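Local coordinates for Alpha/beta hydrolase fold protein (Nakamurella multipartita, PDB 4Y7D) that probably acts as a hydrolase with the alpha/beta-hydrolase fold, although its natural substrate and reaction are not established, at residues L235-S246 against S258-A266; P34-S42 against L98-G109. All blocks are in the same frame, centred on the assembly; numbering follows the deposited sequence.

Contact 1. Residues L235-S246 against S258-A266; sequences LDRITAPTLVVS and SRFAAAQIA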
loop_
_atom_site.group_PDB
_atom_site.type_symbol
_atom_site.label_atom_id
_atom_site.label_comp_id
_atom_site.label_asym_id
_atom_site.label_seq_id
_atom_site.Cartn_x
_atom_site.Cartn_y
_atom_site.Cartn_z
ATOM N N LEU A 235 2.077 -14.486 -10.801
ATOM C CA LEU A 235 0.728 -14.303 -10.292
ATOM C C LEU A 235 -0.213 -15.411 -10.729
ATOM O O LEU A 235 -1.223 -15.669 -10.081
ATOM C CB LEU A 235 0.193 -12.956 -10.753
ATOM C CG LEU A 235 0.487 -11.760 -9.846
ATOM C CD1 LEU A 235 1.953 -11.463 -9.735
ATOM C CD2 LEU A 235 -0.240 -10.542 -10.386
ATOM N N ASP A 236 0.075 -16.106 -11.800
ATOM C CA ASP A 236 -0.804 -17.178 -12.263
ATOM C C ASP A 236 -0.864 -18.342 -11.290
ATOM O O ASP A 236 -1.764 -19.164 -11.377
ATOM C CB ASP A 236 -0.355 -17.657 -13.643
ATOM C CG ASP A 236 1.106 -18.067 -13.673
ATOM O OD1 ASP A 236 1.999 -17.209 -13.595
ATOM O OD2 ASP A 236 1.365 -19.277 -13.759
ATOM N N ARG A 237 0.082 -18.403 -10.355
ATOM C CA ARG A 237 0.076 -19.436 -9.309
ATOM C C ARG A 237 -0.952 -19.145 -8.196
ATOM O O ARG A 237 -1.276 -20.028 -7.382
ATOM C CB ARG A 237 1.465 -19.555 -8.661
ATOM C CG ARG A 237 2.558 -20.063 -9.597
ATOM C CD ARG A 237 3.926 -19.993 -8.934
ATOM N NE ARG A 237 4.061 -20.907 -7.784
ATOM C CZ ARG A 237 5.133 -21.002 -6.980
ATOM N NH1 ARG A 237 6.215 -20.254 -7.157
ATOM N NH2 ARG A 237 5.122 -21.860 -5.971
ATOM N N ILE A 238 -1.440 -17.922 -8.134
ATOM C CA ILE A 238 -2.304 -17.489 -7.013
ATOM C C ILE A 238 -3.682 -18.098 -7.097
ATOM O O ILE A 238 -4.335 -18.009 -8.149
ATOM C CB ILE A 238 -2.364 -15.939 -6.939
ATOM C CG1 ILE A 238 -0.978 -15.375 -6.662
ATOM C CG2 ILE A 238 -3.405 -15.441 -5.937
ATOM C CD1 ILE A 238 -0.945 -13.850 -6.741
ATOM N N THR A 239 -4.114 -18.740 -5.998
ATOM C CA THR A 239 -5.443 -19.335 -5.903
ATOM C C THR A 239 -6.350 -18.676 -4.903
ATOM O O THR A 239 -7.510 -19.095 -4.774
ATOM C CB THR A 239 -5.362 -20.865 -5.582
ATOM O OG1 THR A 239 -4.551 -21.082 -4.407
ATOM C CG2 THR A 239 -4.824 -21.615 -6.860
ATOM N N ALA A 240 -5.853 -17.656 -4.201
ATOM C CA ALA A 240 -6.695 -16.919 -3.258
ATOM C C ALA A 240 -7.758 -16.155 -3.995
ATOM O O ALA A 240 -7.484 -15.632 -5.061
ATOM C CB ALA A 240 -5.861 -15.922 -2.459
ATOM N N PRO A 241 -8.945 -16.006 -3.374
ATOM C CA PRO A 241 -9.958 -15.068 -3.831
ATOM C C PRO A 241 -9.369 -13.688 -3.788
ATOM O O PRO A 241 -8.688 -13.330 -2.792
ATOM C CB PRO A 241 -11.058 -15.206 -2.765
ATOM C CG PRO A 241 -10.859 -16.510 -2.157
ATOM C CD PRO A 241 -9.379 -16.729 -2.165
ATOM N N THR A 242 -9.488 -12.946 -4.898
ATOM C CA THR A 242 -8.657 -11.754 -5.147
ATOM C C THR A 242 -9.482 -10.659 -5.744
ATOM O O THR A 242 -10.252 -10.907 -6.698
ATOM C CB THR A 242 -7.431 -12.062 -6.049
ATOM O OG1 THR A 242 -6.514 -12.952 -5.397
ATOM C CG2 THR A 242 -6.649 -10.789 -6.371
ATOM N N LEU A 243 -9.359 -9.458 -5.158
ATOM C CA LEU A 243 -9.984 -8.252 -5.641
ATOM C C LEU A 243 -8.845 -7.336 -6.025
ATOM O O LEU A 243 -8.011 -7.037 -5.195
ATOM C CB LEU A 243 -10.867 -7.626 -4.564
ATOM C CG LEU A 243 -11.360 -6.210 -4.747
ATOM C CD1 LEU A 243 -12.231 -6.103 -5.987
ATOM C CD2 LEU A 243 -12.122 -5.763 -3.486
ATOM N N VAL A 244 -8.851 -6.880 -7.275
ATOM C CA VAL A 244 -7.859 -5.956 -7.829
ATOM C C VAL A 244 -8.590 -4.622 -8.095
ATOM O O VAL A 244 -9.644 -4.638 -8.723
ATOM C CB VAL A 244 -7.314 -6.503 -9.129
ATOM C CG1 VAL A 244 -6.190 -5.614 -9.635
ATOM C CG2 VAL A 244 -6.805 -7.938 -8.948
ATOM N N VAL A 245 -8.053 -3.522 -7.594
ATOM C CA VAL A 245 -8.708 -2.202 -7.655
ATOM C C VAL A 245 -7.795 -1.206 -8.348
ATOM O O VAL A 245 -6.649 -1.013 -7.903
ATOM C CB VAL A 245 -9.070 -1.668 -6.264
ATOM C CG1 VAL A 245 -9.816 -0.340 -6.361
ATOM C CG2 VAL A 245 -9.873 -2.686 -5.478
ATOM N N SER A 246 -8.331 -0.548 -9.393
ATOM C CA SER A 246 -7.591 0.441 -10.154
ATOM C C SER A 246 -8.409 1.711 -10.414
ATOM O O SER A 246 -9.522 1.683 -10.862
ATOM C CB SER A 246 -7.125 -0.144 -11.496
ATOM O OG SER A 246 -6.489 0.835 -12.305
ATOM N N SER A 258 -2.832 -3.434 -13.055
ATOM C CA SER A 258 -4.003 -4.128 -12.492
ATOM C C SER A 258 -4.745 -5.045 -13.492
ATOM O O SER A 258 -5.270 -6.100 -13.094
ATOM C CB SER A 258 -4.959 -3.116 -11.915
ATOM O OG SER A 258 -4.436 -2.447 -10.753
ATOM N N ARG A 259 -4.854 -4.630 -14.749
ATOM C CA ARG A 259 -5.468 -5.475 -15.782
ATOM C C ARG A 259 -4.640 -6.725 -15.973
ATOM O O ARG A 259 -5.182 -7.798 -16.092
ATOM C CB ARG A 259 -5.620 -4.731 -17.129
ATOM C CG ARG A 259 -6.875 -3.895 -17.207
ATOM C CD ARG A 259 -7.196 -3.432 -18.649
ATOM N NE ARG A 259 -6.187 -2.424 -18.996
ATOM C CZ ARG A 259 -6.221 -1.121 -18.649
ATOM N NH1 ARG A 259 -7.276 -0.592 -17.998
ATOM N NH2 ARG A 259 -5.176 -0.343 -18.975
ATOM N N PHE A 260 -3.307 -6.582 -15.972
ATOM C CA PHE A 260 -2.418 -7.711 -16.057
ATOM C C PHE A 260 -2.649 -8.654 -14.883
ATOM O O PHE A 260 -2.719 -9.854 -15.077
ATOM C CB PHE A 260 -0.938 -7.258 -16.064
ATOM C CG PHE A 260 0.059 -8.370 -15.980
ATOM C CD1 PHE A 260 0.311 -9.162 -17.071
ATOM C CD2 PHE A 260 0.791 -8.588 -14.837
ATOM C CE1 PHE A 260 1.230 -10.176 -16.991
ATOM C CE2 PHE A 260 1.727 -9.600 -14.757
ATOM C CZ PHE A 260 1.953 -10.382 -15.865
ATOM N N ALA A 261 -2.677 -8.111 -13.672
ATOM C CA ALA A 261 -2.810 -8.913 -12.464
ATOM C C ALA A 261 -4.120 -9.690 -12.498
ATOM O O ALA A 261 -4.103 -10.896 -12.251
ATOM C CB ALA A 261 -2.700 -8.042 -11.224
ATOM N N ALA A 262 -5.227 -9.025 -12.865
ATOM C CA ALA A 262 -6.509 -9.694 -12.926
ATOM C C ALA A 262 -6.526 -10.806 -13.978
ATOM O O ALA A 262 -7.139 -11.862 -13.762
ATOM C CB ALA A 262 -7.629 -8.714 -13.130
ATOM N N ALA A 263 -5.791 -10.606 -15.088
ATOM C CA ALA A 263 -5.728 -11.591 -16.151
ATOM C C ALA A 263 -4.936 -12.790 -15.732
ATOM O O ALA A 263 -5.147 -13.876 -16.252
ATOM C CB ALA A 263 -5.148 -10.954 -17.418
ATOM N N GLN A 264 -4.002 -12.616 -14.802
ATOM C CA GLN A 264 -3.167 -13.736 -14.338
ATOM C C GLN A 264 -3.847 -14.569 -13.253
ATOM O O GLN A 264 -3.587 -15.765 -13.148
ATOM C CB GLN A 264 -1.838 -13.278 -13.745
ATOM C CG GLN A 264 -0.955 -12.466 -14.684
ATOM C CD GLN A 264 -0.933 -13.046 -16.083
ATOM O OE1 GLN A 264 -0.388 -14.123 -16.309
ATOM N NE2 GLN A 264 -1.591 -12.353 -17.024
ATOM N N ILE A 265 -4.618 -13.912 -12.398
ATOM C CA ILE A 265 -5.156 -14.566 -11.192
ATOM C C ILE A 265 -6.549 -15.079 -11.498
ATOM O O ILE A 265 -7.506 -14.318 -11.589
ATOM C CB ILE A 265 -5.173 -13.609 -9.993
ATOM C CG1 ILE A 265 -3.723 -13.166 -9.694
ATOM C CG2 ILE A 265 -5.729 -14.336 -8.769
ATOM C CD1 ILE A 265 -3.604 -12.053 -8.664
ATOM N N ALA A 266 -6.635 -16.393 -11.704
ATOM C CA ALA A 266 -7.888 -17.029 -12.042
ATOM C C ALA A 266 -8.954 -16.720 -11.002
ATOM O O ALA A 266 -8.691 -16.796 -9.773
ATOM C CB ALA A 266 -7.686 -18.533 -12.235
HETATM O O HOH W 1 -4.408 -18.210 -10.851
HETATM O O HOH W 2 1.968 -14.631 -14.797
HETATM O O HOH W 3 -7.083 -18.494 -8.541
HETATM O O HOH W 4 -8.945 -19.383 -7.610
HETATM O O HOH W 5 -9.213 -15.437 -7.303
#

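Contact 2. Residues P34-S42 against L98-G109; sequences PPVLVVHGS and LAAAGVLCWSGG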
loop_
_atom_site.group_PDB
_atom_site.type_symbol
_atom_site.label_atom_id
_atom_site.label_comp_id
_atom_site.label_asym_id
_atom_site.label_seq_id
_atom_site.Cartn_x
_atom_site.Cartn_y
_atom_site.Cartn_z
ATOM N N PRO A 34 -11.084 -11.185 12.193
ATOM C CA PRO A 34 -10.236 -11.874 11.235
ATOM C C PRO A 34 -9.035 -11.043 10.854
ATOM O O PRO A 34 -9.165 -9.838 10.607
ATOM C CB PRO A 34 -11.156 -12.074 10.033
ATOM C CG PRO A 34 -12.528 -12.132 10.640
ATOM C CD PRO A 34 -12.498 -11.107 11.736
ATOM N N PRO A 35 -7.854 -11.659 10.879
ATOM C CA PRO A 35 -6.638 -10.878 10.628
ATOM C C PRO A 35 -6.328 -10.600 9.187
ATOM O O PRO A 35 -6.574 -11.443 8.304
ATOM C CB PRO A 35 -5.534 -11.747 11.268
ATOM C CG PRO A 35 -6.047 -13.135 11.077
ATOM C CD PRO A 35 -7.552 -13.061 11.275
ATOM N N VAL A 36 -5.741 -9.425 8.962
ATOM C CA VAL A 36 -5.265 -8.989 7.645
ATOM C C VAL A 36 -3.872 -8.407 7.755
ATOM O O VAL A 36 -3.647 -7.486 8.550
ATOM C CB VAL A 36 -6.194 -7.893 7.103
ATOM C CG1 VAL A 36 -5.762 -7.473 5.702
ATOM C CG2 VAL A 36 -7.627 -8.377 7.144
ATOM N N LEU A 37 -2.958 -8.941 6.956
ATOM C CA LEU A 37 -1.640 -8.372 6.815
ATOM C C LEU A 37 -1.743 -7.197 5.842
ATOM O O LEU A 37 -2.271 -7.347 4.759
ATOM C CB LEU A 37 -0.661 -9.380 6.261
ATOM C CG LEU A 37 0.744 -8.877 5.891
ATOM C CD1 LEU A 37 1.541 -8.590 7.168
ATOM C CD2 LEU A 37 1.402 -9.862 4.963
ATOM N N VAL A 38 -1.323 -6.021 6.278
ATOM C CA VAL A 38 -1.456 -4.752 5.513
ATOM C C VAL A 38 -0.033 -4.336 5.101
ATOM O O VAL A 38 0.831 -4.162 5.982
ATOM C CB VAL A 38 -2.089 -3.685 6.389
ATOM C CG1 VAL A 38 -2.265 -2.391 5.620
ATOM C CG2 VAL A 38 -3.447 -4.154 6.842
ATOM N N VAL A 39 0.170 -4.168 3.805
ATOM C CA VAL A 39 1.505 -4.025 3.227
ATOM C C VAL A 39 1.617 -2.702 2.454
ATOM O O VAL A 39 1.001 -2.486 1.393
ATOM C CB VAL A 39 1.799 -5.206 2.301
ATOM C CG1 VAL A 39 3.258 -5.154 1.858
ATOM C CG2 VAL A 39 1.444 -6.557 2.961
ATOM N N HIS A 40 2.403 -1.800 3.016
ATOM C CA HIS A 40 2.577 -0.450 2.486
ATOM C C HIS A 40 3.386 -0.385 1.179
ATOM O O HIS A 40 4.167 -1.287 0.815
ATOM C CB HIS A 40 3.212 0.473 3.584
ATOM C CG HIS A 40 4.623 0.155 3.887
ATOM N ND1 HIS A 40 5.663 0.487 3.038
ATOM C CD2 HIS A 40 5.199 -0.423 4.978
ATOM C CE1 HIS A 40 6.805 0.097 3.573
ATOM N NE2 HIS A 40 6.554 -0.456 4.738
ATOM N N GLY A 41 3.256 0.762 0.529
ATOM C CA GLY A 41 3.973 1.051 -0.692
ATOM C C GLY A 41 5.342 1.674 -0.541
ATOM O O GLY A 41 6.019 1.493 0.476
ATOM N N SER A 42 5.759 2.386 -1.583
ATOM C CA SER A 42 7.160 2.779 -1.734
ATOM C C SER A 42 7.292 4.278 -1.987
ATOM O O SER A 42 6.927 4.731 -3.077
ATOM C CB SER A 42 7.774 2.071 -2.920
ATOM O OG SER A 42 7.686 0.668 -2.874
ATOM N N LEU A 98 0.004 -17.932 13.760
ATOM C CA LEU A 98 -1.099 -17.682 12.839
ATOM C C LEU A 98 -0.998 -18.561 11.602
ATOM O O LEU A 98 0.026 -18.536 10.901
ATOM C CB LEU A 98 -1.094 -16.195 12.472
ATOM C CG LEU A 98 -2.217 -15.673 11.638
ATOM C CD1 LEU A 98 -3.520 -15.829 12.346
ATOM C CD2 LEU A 98 -1.932 -14.210 11.339
ATOM N N ALA A 99 -2.073 -19.322 11.325
ATOM C CA ALA A 99 -2.109 -20.233 10.155
ATOM C C ALA A 99 -2.191 -19.498 8.810
ATOM O O ALA A 99 -1.455 -19.806 7.847
ATOM C CB ALA A 99 -3.285 -21.198 10.270
ATOM N N ALA A 100 -2.993 -18.443 8.809
ATOM C CA ALA A 100 -3.287 -17.722 7.554
ATOM C C ALA A 100 -3.987 -16.403 7.838
ATOM O O ALA A 100 -4.594 -16.216 8.912
ATOM C CB ALA A 100 -4.121 -18.592 6.663
ATOM N N ALA A 101 -3.916 -15.502 6.866
ATOM C CA ALA A 101 -4.486 -14.180 7.019
ATOM C C ALA A 101 -4.906 -13.634 5.693
ATOM O O ALA A 101 -4.440 -14.069 4.644
ATOM C CB ALA A 101 -3.493 -13.234 7.665
ATOM N N GLY A 102 -5.811 -12.665 5.748
ATOM C CA GLY A 102 -6.052 -11.873 4.556
ATOM C C GLY A 102 -4.843 -10.988 4.268
ATOM O O GLY A 102 -3.972 -10.787 5.150
ATOM N N VAL A 103 -4.739 -10.491 3.043
ATOM C CA VAL A 103 -3.670 -9.597 2.686
ATOM C C VAL A 103 -4.252 -8.386 1.922
ATOM O O VAL A 103 -5.011 -8.547 0.965
ATOM C CB VAL A 103 -2.620 -10.283 1.803
ATOM C CG1 VAL A 103 -1.554 -9.268 1.417
ATOM C CG2 VAL A 103 -2.021 -11.470 2.528
ATOM N N LEU A 104 -3.912 -7.199 2.375
ATOM C CA LEU A 104 -4.226 -5.924 1.712
ATOM C C LEU A 104 -2.899 -5.276 1.351
ATOM O O LEU A 104 -2.096 -4.935 2.241
ATOM C CB LEU A 104 -4.989 -4.982 2.611
ATOM C CG LEU A 104 -5.229 -3.563 2.104
ATOM C CD1 LEU A 104 -6.186 -3.621 0.929
ATOM C CD2 LEU A 104 -5.752 -2.645 3.161
ATOM N N CYS A 105 -2.719 -5.027 0.064
ATOM C CA CYS A 105 -1.533 -4.321 -0.414
ATOM C C CYS A 105 -1.889 -3.163 -1.328
ATOM O O CYS A 105 -2.950 -3.142 -1.948
ATOM C CB CYS A 105 -0.582 -5.263 -1.100
ATOM S SG CYS A 105 -1.115 -6.012 -2.664
ATOM N N TRP A 106 -0.963 -2.206 -1.417
ATOM C CA TRP A 106 -1.139 -1.075 -2.330
ATOM C C TRP A 106 0.200 -0.760 -2.915
ATOM O O TRP A 106 1.189 -0.871 -2.215
ATOM C CB TRP A 106 -1.667 0.099 -1.541
ATOM C CG TRP A 106 -1.885 1.417 -2.246
ATOM C CD1 TRP A 106 -2.219 1.632 -3.550
ATOM C CD2 TRP A 106 -1.900 2.679 -1.626
ATOM N NE1 TRP A 106 -2.434 2.969 -3.784
ATOM C CE2 TRP A 106 -2.237 3.636 -2.612
ATOM C CE3 TRP A 106 -1.690 3.109 -0.304
ATOM C CZ2 TRP A 106 -2.339 4.999 -2.327
ATOM C CZ3 TRP A 106 -1.822 4.460 -0.010
ATOM C CH2 TRP A 106 -2.121 5.395 -1.021
ATOM N N SER A 107 0.233 -0.438 -4.226
ATOM C CA SER A 107 1.397 0.192 -4.863
ATOM C C SER A 107 2.661 -0.681 -4.756
ATOM O O SER A 107 2.644 -1.883 -5.145
ATOM C CB SER A 107 1.565 1.590 -4.222
ATOM O OG SER A 107 2.288 2.477 -5.068
ATOM N N GLY A 108 3.757 -0.143 -4.208
ATOM C CA GLY A 108 4.965 -0.934 -3.996
ATOM C C GLY A 108 4.851 -2.071 -2.975
ATOM O O GLY A 108 5.739 -2.886 -2.899
ATOM N N GLY A 109 3.724 -2.204 -2.283
ATOM C CA GLY A 109 3.471 -3.421 -1.503
ATOM C C GLY A 109 3.086 -4.661 -2.331
ATOM O O GLY A 109 3.016 -5.774 -1.819
HETATM O O HOH W 6 4.656 2.839 -4.014
#

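Contact 1. Residues L235-S246 against S258-A266
Ile265 is the bump of this interface, and the hollow that receives it is walled by Leu235, Ile238 and Thr242. With Ile265 CG1 anti to its carbonyl carbon (chi1 -61°) and CG2 anti to the backbone N, CD1 faces Ile238 and CG2 faces Thr242. CD1 meets Ile238 CD1 at 3.7 Å, the two side chains lying aslant, while CG2 rests on Thr242 OG1 at 3.7 Å, the threonine lying at about a right angle to the isoleucine. Leu235 O lies against CG1, so a backbone carbonyl forms part of the wall. The Thr242 hydroxyl can face such a greasy neighbour because OG1 gives its proton to Ala240 O, approaching from above the carbonyl plane.

Leu235 reaches from the 3-10 turn onto the helix. Its CD2 settles on Ala261 CB at 3.6 Å, where the small alanine makes the dip that a branched leucine fills, and its CB abuts the CB of Gln264. Farther along, strand 242-246 runs almost antiparallel to helix 258-264, their axes 8.5 Å apart at closest approach. Here Val244 CG1 presses against Ser258 CB at 3.6 Å, and CG2 turns to Ala262 CB; small helix residues suit the beta-branched valine. Tyr114 of helix 110-119 also packs on Leu235, Ile238 and Ala261.

One water donates to both Ile238 O (2.8 Å) and Ala266 O (2.6 Å); another bridges Asp236 OD1 and Gln264 OE1. The chemistry thus divides: apolar packing joins the helix and its exit to the strand and the turn preceding it, whereas water links their polar groups.

Contact 2. Residues P34-S42 against L98-G109
Pro35 and Gly102 begin a run of backbone hydrogen bonds between parallel strands 35-39 and 101-106. Gly102 N reaches Pro35 O at 2.9 Å, and Leu37, the next residue to bond, uses both its N, to Gly102 O, and its O, which takes Leu104 N at 2.9 Å with a nearly straight N-H (170°). Val39 N to Leu104 O follows; the last bond, Trp106 N to Val39 O, is weak at 3.4 Å.

Apolar contacts clothe both faces. On one, Val36 CG1 lies 4.0 Å from Leu104 CB; on the other, Val39 packs beside Val103 and Cys105. Beta-branched valines suit such extended, buried strands. At the start of the strands the side chains of Pro35 and Leu98 run past each other in opposite directions, CG to CD1 3.9 Å.

Gly108 shapes the polar end. Without a side chain, it lets Ser42 OG approach its CA to 3.4 Å, that hydroxyl being bonded to Asp223. One water accepts from Ser42 N (2.7 Å) and Gly108 N (3.1 Å) and also bonds Ser107 OG, which is hydrogen-bonded to His278 NE2.

Ser107 has the strained backbone (phi 60°) of a nucleophile elbow, the sharp strand-to-helix turn of alpha/beta hydrolases. The serine-histidine pair and the water held by two amides are consistent with a catalytic nucleophile facing an oxyanion hole.

From the N terminus, contact 2 comes first: the chain leaves 34-42, passes through helix 46-58, strand 62-66 and helix 82-95, and returns at 98-109 to close a loop of 55 intervening residues. Helix 110-119, strand 124-130 and a long helical excursion follow before contact 1 opens. That contact closes a much shorter loop of 11 residues, within the unit of strand 242-247, helix 255-264 and strand 269-273. The two loops stand in series, neither nested nor crossing. Contact 2 joins two neighbouring strands inside the sheet; contact 1 packs a helix and its exit against strand 242-247, next to the outermost strand 269-273. Strand 124-130 lies between them, and helix 110-119 touches both.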